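Local coordinates for protein charybdin (Charybdis maritima, PDB 2B7U) that belongs to the ribosome-inactivating protein family, found here in a plant, at residues F165-H177 and D234-H246. Numbering follows the deposited sequence.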
ATOM      1  N   PHE A 165       5.707   1.001   1.768  1.00 13.43           N
ATOM      2  CA  PHE A 165       5.443   1.335   0.362  1.00 13.85           C
ATOM      3  C   PHE A 165       3.966   1.558   0.111  1.00 15.51           C
ATOM      4  O   PHE A 165       3.594   2.626  -0.369  1.00 18.04           O
ATOM      5  CB  PHE A 165       6.116   0.323  -0.550  1.00 15.30           C
ATOM      6  CG  PHE A 165       7.603   0.400  -0.440  1.00 14.41           C
ATOM      7  CD1 PHE A 165       8.287   1.391  -1.114  1.00 17.55           C
ATOM      8  CD2 PHE A 165       8.291  -0.409   0.426  1.00 16.44           C
ATOM      9  CE1 PHE A 165       9.651   1.546  -0.983  1.00 17.64           C
ATOM     10  CE2 PHE A 165       9.674  -0.262   0.580  1.00 18.47           C
ATOM     11  CZ  PHE A 165      10.358   0.716  -0.134  1.00 17.70           C
ATOM     12  N   CYS A 166       3.118   0.634   0.513  1.00 14.68           N
ATOM     13  CA  CYS A 166       1.673   0.808   0.207  1.00 16.02           C
ATOM     14  C   CYS A 166       1.020   1.898   1.074  1.00 15.23           C
ATOM     15  O   CYS A 166       0.395   2.836   0.548  1.00 14.37           O
ATOM     16  CB  CYS A 166       0.931  -0.483   0.303  1.00 15.68           C
ATOM     17  SG  CYS A 166       1.684  -1.754  -0.788  1.00 21.38           S
ATOM     18  N   GLU A 167       1.161   1.809   2.390  1.00 14.44           N
ATOM     19  CA  GLU A 167       0.520   2.798   3.228  1.00 14.37           C
ATOM     20  C   GLU A 167       1.166   4.182   3.049  1.00 14.34           C
ATOM     21  O   GLU A 167       0.496   5.209   3.061  1.00 13.32           O
ATOM     22  CB  GLU A 167       0.540   2.384   4.686  1.00 14.48           C
ATOM     23  CG  GLU A 167      -0.027   1.010   4.966  1.00 15.37           C
ATOM     24  CD  GLU A 167      -1.485   0.855   4.648  1.00 18.72           C
ATOM     25  OE1 GLU A 167      -2.161   1.868   4.328  1.00 17.46           O
ATOM     26  OE2 GLU A 167      -1.981  -0.297   4.693  1.00 21.77           O
ATOM     27  N   ALA A 168       2.492   4.229   2.916  1.00 13.70           N
ATOM     28  CA  ALA A 168       3.180   5.500   2.638  1.00 13.67           C
ATOM     29  C   ALA A 168       2.713   6.135   1.325  1.00 13.50           C
ATOM     30  O   ALA A 168       2.542   7.355   1.242  1.00 14.60           O
ATOM     31  CB  ALA A 168       4.691   5.286   2.618  1.00 14.84           C
ATOM     32  N   THR A 169       2.470   5.314   0.303  1.00 13.11           N
ATOM     33  CA  THR A 169       1.962   5.800  -0.980  1.00 13.20           C
ATOM     34  C   THR A 169       0.554   6.383  -0.801  1.00 12.03           C
ATOM     35  O   THR A 169       0.249   7.466  -1.294  1.00 12.02           O
ATOM     36  CB  THR A 169       1.990   4.676  -2.016  1.00 13.67           C
ATOM     37  OG1 THR A 169       3.369   4.344  -2.292  1.00 14.08           O
ATOM     38  CG2 THR A 169       1.333   5.050  -3.307  1.00 14.59           C
ATOM     39  N   ARG A 170      -0.251   5.711  -0.004  1.00 12.38           N
ATOM     40  CA  ARG A 170      -1.636   6.169   0.240  1.00 12.17           C
ATOM     41  C   ARG A 170      -1.740   7.460   1.045  1.00 12.14           C
ATOM     42  O   ARG A 170      -2.684   8.222   0.831  1.00 13.06           O
ATOM     43  CB  ARG A 170      -2.429   5.086   0.940  1.00 12.17           C
ATOM     44  CG  ARG A 170      -2.682   3.804   0.181  1.00 12.97           C
ATOM     45  CD  ARG A 170      -3.307   2.769   1.112  1.00 13.30           C
ATOM     46  NE  ARG A 170      -3.730   1.577   0.386  1.00 14.94           N
ATOM     47  CZ  ARG A 170      -3.470   0.323   0.750  1.00 17.61           C
ATOM     48  NH1 ARG A 170      -2.814   0.064   1.872  1.00 20.37           N
ATOM     49  NH2 ARG A 170      -3.910  -0.678   0.015  1.00 18.41           N
ATOM     50  N   PHE A 171      -0.854   7.692   2.011  1.00 12.23           N
ATOM     51  CA  PHE A 171      -1.007   8.814   2.957  1.00 12.07           C
ATOM     52  C   PHE A 171       0.228   9.666   3.108  1.00 13.22           C
ATOM     53  O   PHE A 171       1.304   9.167   3.410  1.00 13.84           O
ATOM     54  CB  PHE A 171      -1.416   8.300   4.334  1.00 12.72           C
ATOM     55  CG  PHE A 171      -2.821   7.744   4.372  1.00 11.42           C
ATOM     56  CD1 PHE A 171      -3.898   8.608   4.405  1.00 13.19           C
ATOM     57  CD2 PHE A 171      -3.047   6.390   4.354  1.00 12.08           C
ATOM     58  CE1 PHE A 171      -5.183   8.091   4.437  1.00 11.90           C
ATOM     59  CE2 PHE A 171      -4.332   5.875   4.376  1.00 12.19           C
ATOM     60  CZ  PHE A 171      -5.394   6.729   4.429  1.00 11.92           C
ATOM     61  N   VAL A 172       0.055  10.965   2.917  1.00 13.67           N
ATOM     62  CA  VAL A 172       1.122  11.942   3.074  1.00 14.59           C
ATOM     63  C   VAL A 172       1.826  11.844   4.416  1.00 14.03           C
ATOM     64  O   VAL A 172       3.064  11.848   4.469  1.00 14.65           O
ATOM     65  CB  VAL A 172       0.543  13.383   2.854  1.00 15.07           C
ATOM     66  CG1 VAL A 172       1.591  14.455   3.151  1.00 16.84           C
ATOM     67  CG2 VAL A 172       0.003  13.494   1.406  1.00 17.69           C
ATOM     68  N   ASP A 173       1.058  11.769   5.491  1.00 13.96           N
ATOM     69  CA  ASP A 173       1.624  11.846   6.857  1.00 14.15           C
ATOM     70  C   ASP A 173       2.423  10.582   7.176  1.00 14.28           C
ATOM     71  O   ASP A 173       3.381  10.627   7.960  1.00 14.27           O
ATOM     72  CB  ASP A 173       0.519  12.037   7.898  1.00 14.60           C
ATOM     73  CG  ASP A 173      -0.131  13.395   7.806  1.00 16.41           C
ATOM     74  OD1 ASP A 173       0.602  14.396   7.940  1.00 19.67           O
ATOM     75  OD2 ASP A 173      -1.352  13.452   7.573  1.00 18.35           O
ATOM     76  N   ILE A 174       2.024   9.462   6.583  1.00 13.84           N
ATOM     77  CA  ILE A 174       2.713   8.177   6.771  1.00 14.11           C
ATOM     78  C   ILE A 174       4.050   8.200   6.027  1.00 13.96           C
ATOM     79  O   ILE A 174       5.100   7.858   6.617  1.00 15.00           O
ATOM     80  CB  ILE A 174       1.825   6.971   6.387  1.00 13.98           C
ATOM     81  CG1 ILE A 174       0.594   6.947   7.296  1.00 13.46           C
ATOM     82  CG2 ILE A 174       2.585   5.670   6.548  1.00 14.51           C
ATOM     83  CD1 ILE A 174      -0.368   5.822   7.038  1.00 14.54           C
ATOM     84  N   ALA A 175       4.044   8.624   4.757  1.00 14.21           N
ATOM     85  CA  ALA A 175       5.289   8.807   4.009  1.00 14.86           C
ATOM     86  C   ALA A 175       6.251   9.726   4.750  1.00 15.18           C
ATOM     87  O   ALA A 175       7.443   9.413   4.869  1.00 15.11           O
ATOM     88  CB  ALA A 175       5.054   9.342   2.637  1.00 15.20           C
ATOM     89  N   ASN A 176       5.737  10.836   5.252  1.00 15.08           N
ATOM     90  CA  ASN A 176       6.575  11.794   6.013  1.00 15.51           C
ATOM     91  C   ASN A 176       7.179  11.130   7.235  1.00 15.97           C
ATOM     92  O   ASN A 176       8.386  11.283   7.522  1.00 15.18           O
ATOM     93  CB  ASN A 176       5.779  13.031   6.445  1.00 16.35           C
ATOM     94  CG  ASN A 176       5.478  13.974   5.300  1.00 18.02           C
ATOM     95  OD1 ASN A 176       6.096  13.886   4.241  1.00 23.26           O
ATOM     96  ND2 ASN A 176       4.535  14.892   5.516  1.00 19.54           N
ATOM     97  N   HIS A 177       6.347  10.392   7.967  1.00 15.75           N
ATOM     98  CA  HIS A 177       6.782   9.794   9.205  1.00 16.17           C
ATOM     99  C   HIS A 177       7.924   8.835   8.962  1.00 15.51           C
ATOM    100  O   HIS A 177       8.920   8.813   9.704  1.00 16.12           O
ATOM    101  CB  HIS A 177       5.637   9.040   9.882  1.00 16.91           C
ATOM    102  CG  HIS A 177       6.051   8.368  11.148  1.00 17.87           C
ATOM    103  ND1 HIS A 177       6.291   9.065  12.312  1.00 19.90           N
ATOM    104  CD2 HIS A 177       6.293   7.067  11.429  1.00 20.75           C
ATOM    105  CE1 HIS A 177       6.663   8.217  13.256  1.00 19.77           C
ATOM    106  NE2 HIS A 177       6.670   7.003  12.749  1.00 21.96           N
ATOM    107  N   ASP A 234     -12.334  18.648   0.643  1.00 18.28           N
ATOM    108  CA  ASP A 234     -11.056  19.267   0.286  1.00 20.27           C
ATOM    109  C   ASP A 234     -10.009  19.074   1.383  1.00 19.53           C
ATOM    110  O   ASP A 234      -8.846  18.742   1.108  1.00 20.12           O
ATOM    111  CB  ASP A 234     -11.222  20.760   0.020  1.00 21.75           C
ATOM    112  CG  ASP A 234      -9.936  21.416  -0.429  1.00 26.30           C
ATOM    113  OD1 ASP A 234      -9.711  22.600  -0.092  1.00 34.57           O
ATOM    114  OD2 ASP A 234      -9.148  20.751  -1.123  1.00 33.78           O
ATOM    115  N   GLU A 235     -10.417  19.264   2.631  1.00 18.36           N
ATOM    116  CA  GLU A 235      -9.492  19.127   3.748  1.00 18.83           C
ATOM    117  C   GLU A 235      -9.103  17.673   3.921  1.00 16.66           C
ATOM    118  O   GLU A 235      -7.966  17.369   4.260  1.00 17.43           O
ATOM    119  CB  GLU A 235     -10.106  19.635   5.040  1.00 18.57           C
ATOM    120  CG  GLU A 235     -10.302  21.105   5.120  1.00 22.55           C
ATOM    121  CD  GLU A 235     -11.157  21.451   6.323  1.00 23.98           C
ATOM    122  OE1 GLU A 235     -10.599  21.937   7.337  1.00 33.60           O
ATOM    123  OE2 GLU A 235     -12.381  21.204   6.266  1.00 30.39           O
ATOM    124  N   LEU A 236     -10.044  16.769   3.686  1.00 14.19           N
ATOM    125  CA  LEU A 236      -9.728  15.337   3.815  1.00 13.42           C
ATOM    126  C   LEU A 236      -8.718  14.902   2.745  1.00 13.58           C
ATOM    127  O   LEU A 236      -7.774  14.122   3.006  1.00 13.65           O
ATOM    128  CB  LEU A 236     -11.008  14.527   3.752  1.00 13.78           C
ATOM    129  CG  LEU A 236     -10.882  13.044   4.066  1.00 14.58           C
ATOM    130  CD1 LEU A 236     -10.377  12.807   5.510  1.00 15.29           C
ATOM    131  CD2 LEU A 236     -12.175  12.374   3.850  1.00 13.34           C
ATOM    132  N   LEU A 237      -8.910  15.415   1.526  1.00 13.79           N
ATOM    133  CA  LEU A 237      -8.047  15.057   0.399  1.00 14.55           C
ATOM    134  C   LEU A 237      -6.563  15.382   0.664  1.00 14.07           C
ATOM    135  O   LEU A 237      -5.674  14.687   0.182  1.00 14.42           O
ATOM    136  CB  LEU A 237      -8.540  15.745  -0.891  1.00 14.73           C
ATOM    137  CG  LEU A 237      -7.745  15.432  -2.160  1.00 15.54           C
ATOM    138  CD1 LEU A 237      -7.680  13.920  -2.436  1.00 15.85           C
ATOM    139  CD2 LEU A 237      -8.329  16.207  -3.346  1.00 16.91           C
ATOM    140  N   ASN A 238      -6.315  16.427   1.457  1.00 15.22           N
ATOM    141  CA  ASN A 238      -4.956  16.844   1.817  1.00 16.14           C
ATOM    142  C   ASN A 238      -4.182  15.744   2.534  1.00 15.19           C
ATOM    143  O   ASN A 238      -2.932  15.717   2.487  1.00 16.97           O
ATOM    144  CB  ASN A 238      -5.005  18.078   2.711  1.00 17.14           C
ATOM    145  CG  ASN A 238      -5.313  19.378   1.962  1.00 21.92           C
ATOM    146  OD1 ASN A 238      -5.648  20.382   2.605  1.00 29.15           O
ATOM    147  ND2 ASN A 238      -5.196  19.384   0.619  1.00 23.62           N
ATOM    148  N   PHE A 239      -4.890  14.823   3.190  1.00 13.12           N
ATOM    149  CA  PHE A 239      -4.232  13.676   3.843  1.00 12.84           C
ATOM    150  C   PHE A 239      -3.790  12.586   2.874  1.00 12.29           C
ATOM    151  O   PHE A 239      -2.890  11.804   3.208  1.00 13.21           O
ATOM    152  CB  PHE A 239      -5.164  13.037   4.884  1.00 13.90           C
ATOM    153  CG  PHE A 239      -5.377  13.880   6.100  1.00 14.24           C
ATOM    154  CD1 PHE A 239      -6.313  14.905   6.089  1.00 15.46           C
ATOM    155  CD2 PHE A 239      -4.618  13.670   7.252  1.00 13.96           C
ATOM    156  CE1 PHE A 239      -6.513  15.712   7.218  1.00 16.90           C
ATOM    157  CE2 PHE A 239      -4.826  14.464   8.393  1.00 16.15           C
ATOM    158  CZ  PHE A 239      -5.783  15.487   8.357  1.00 16.12           C
ATOM    159  N   LEU A 240      -4.428  12.488   1.709  1.00 11.99           N
ATOM    160  CA  LEU A 240      -4.180  11.362   0.819  1.00 12.17           C
ATOM    161  C   LEU A 240      -3.108  11.655  -0.215  1.00 12.60           C
ATOM    162  O   LEU A 240      -3.049  12.724  -0.797  1.00 13.19           O
ATOM    163  CB  LEU A 240      -5.453  10.925   0.079  1.00 13.18           C
ATOM    164  CG  LEU A 240      -6.369  10.003   0.885  1.00 15.22           C
ATOM    165  CD1 LEU A 240      -6.976  10.694   2.086  1.00 14.96           C
ATOM    166  CD2 LEU A 240      -7.472   9.338   0.054  1.00 16.30           C
ATOM    167  N   GLY A 241      -2.225  10.710  -0.398  1.00 12.04           N
ATOM    168  CA  GLY A 241      -1.253  10.736  -1.465  1.00 11.66           C
ATOM    169  C   GLY A 241      -1.761  10.248  -2.800  1.00 12.10           C
ATOM    170  O   GLY A 241      -1.233  10.602  -3.864  1.00 12.02           O
ATOM    171  N   ILE A 242      -2.753   9.360  -2.744  1.00 12.94           N
ATOM    172  CA  ILE A 242      -3.385   8.777  -3.921  1.00 13.57           C
ATOM    173  C   ILE A 242      -4.763   8.264  -3.477  1.00 12.92           C
ATOM    174  O   ILE A 242      -4.955   7.915  -2.310  1.00 12.94           O
ATOM    175  CB  ILE A 242      -2.453   7.700  -4.595  1.00 14.02           C
ATOM    176  CG1 ILE A 242      -2.957   7.353  -6.008  1.00 15.32           C
ATOM    177  CG2 ILE A 242      -2.326   6.480  -3.719  1.00 14.80           C
ATOM    178  CD1 ILE A 242      -1.871   6.854  -6.895  1.00 16.59           C
ATOM    179  N   VAL A 243      -5.714   8.279  -4.394  1.00 12.76           N
ATOM    180  CA  VAL A 243      -7.125   8.022  -4.105  1.00 11.78           C
ATOM    181  C   VAL A 243      -7.638   6.758  -4.789  1.00 12.36           C
ATOM    182  O   VAL A 243      -7.459   6.617  -5.992  1.00 12.57           O
ATOM    183  CB  VAL A 243      -7.978   9.232  -4.560  1.00 12.80           C
ATOM    184  CG1 VAL A 243      -9.410   9.011  -4.202  1.00 13.58           C
ATOM    185  CG2 VAL A 243      -7.426  10.539  -3.962  1.00 14.80           C
ATOM    186  N   GLU A 244      -8.287   5.851  -4.051  1.00 12.45           N
ATOM    187  CA  GLU A 244      -8.907   4.682  -4.661  1.00 14.01           C
ATOM    188  C   GLU A 244     -10.148   5.083  -5.448  1.00 13.17           C
ATOM    189  O   GLU A 244     -10.814   6.028  -5.065  1.00 13.00           O
ATOM    190  CB  GLU A 244      -9.320   3.692  -3.565  1.00 14.18           C
ATOM    191  CG  GLU A 244      -9.529   2.327  -4.096  1.00 15.64           C
ATOM    192  CD  GLU A 244     -10.065   1.363  -3.092  1.00 17.97           C
ATOM    193  OE1 GLU A 244     -11.054   1.682  -2.430  1.00 21.08           O
ATOM    194  OE2 GLU A 244      -9.514   0.230  -3.007  1.00 21.63           O
ATOM    195  N   GLN A 245     -10.481   4.358  -6.519  1.00 13.49           N
ATOM    196  CA  GLN A 245     -11.642   4.704  -7.368  1.00 14.92           C
ATOM    197  C   GLN A 245     -12.621   3.541  -7.451  1.00 14.96           C
ATOM    198  O   GLN A 245     -12.536   2.717  -8.345  1.00 15.91           O
ATOM    199  CB  GLN A 245     -11.181   5.106  -8.775  1.00 14.95           C
ATOM    200  CG  GLN A 245     -12.324   5.666  -9.597  1.00 17.03           C
ATOM    201  CD  GLN A 245     -11.946   6.112 -10.991  1.00 16.25           C
ATOM    202  OE1 GLN A 245     -12.761   6.785 -11.632  1.00 19.19           O
ATOM    203  NE2 GLN A 245     -10.728   5.770 -11.469  1.00 15.21           N
ATOM    204  N   HIS A 246     -13.560   3.491  -6.512  1.00 15.63           N
ATOM    205  CA  HIS A 246     -14.606   2.483  -6.517  1.00 17.15           C
ATOM    206  C   HIS A 246     -15.643   2.781  -7.634  1.00 16.37           C
ATOM    207  O   HIS A 246     -15.991   3.931  -7.870  1.00 16.29           O
ATOM    208  CB  HIS A 246     -15.281   2.455  -5.144  1.00 18.10           C
ATOM    209  CG  HIS A 246     -16.224   1.311  -4.962  1.00 20.67           C
ATOM    210  ND1 HIS A 246     -15.919   0.200  -4.202  1.00 26.33           N
ATOM    211  CD2 HIS A 246     -17.458   1.094  -5.464  1.00 20.37           C
ATOM    212  CE1 HIS A 246     -16.929  -0.649  -4.248  1.00 24.57           C
ATOM    213  NE2 HIS A 246     -17.879  -0.127  -4.998  1.00 27.08           N
TER
HETATM  214  O   HOH W   1      -1.791  11.617   5.689  1.00 14.92           O
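Phe-171 and Leu-240 both turn CG beside their own backbone N (chi1 -69° and -82°), which lays the two side chains alongside each other, pointing the same way, with ring atom CE1 of Phe-171 3.9 Å from CD1 of Leu-240. Asp-173 and Phe-239 share that first torsion and come together obliquely: OD2 of Asp-173 is 3.3 Å from CD2 of Phe-239, carboxylate and ring planes 63° apart. The backbones of Phe-171 and Leu-240 form a single beta bridge, CA to CA 4.6 Å. Gly-241 N donates to Arg-170 O at 2.8 Å, and Val-172 N donates to Phe-239 O at 3.1 Å, so the two bonds run in opposite directions between the segments. Phe-171, at the centre of the bridge, is the break between helices 151-170 and 172-180 and the N-cap residue of the second. In this ribosome-inactivating protein fold, the bridge thus ties the helical core to the C-terminal region, at the type I beta turn from Leu-237 to Leu-240. Phe-239 O has a second donor: a water 2.7 Å away, which also donates to Asp-173 OD2 and accepts from Asp-173 N, so it links the turn to the start of helix 172-180. Asp-173 OD1 is hydrogen-bonded to a bound MES molecule. On the Gly-241 side, Ile-242 CG2 lies 3.7 Å from Thr-169 O and 4.0 Å from Thr-169 CG2. Ile-242 N is buried here without a hydrogen-bond partner, while Ile-242 also packs on Leu-35 of helix 21-35.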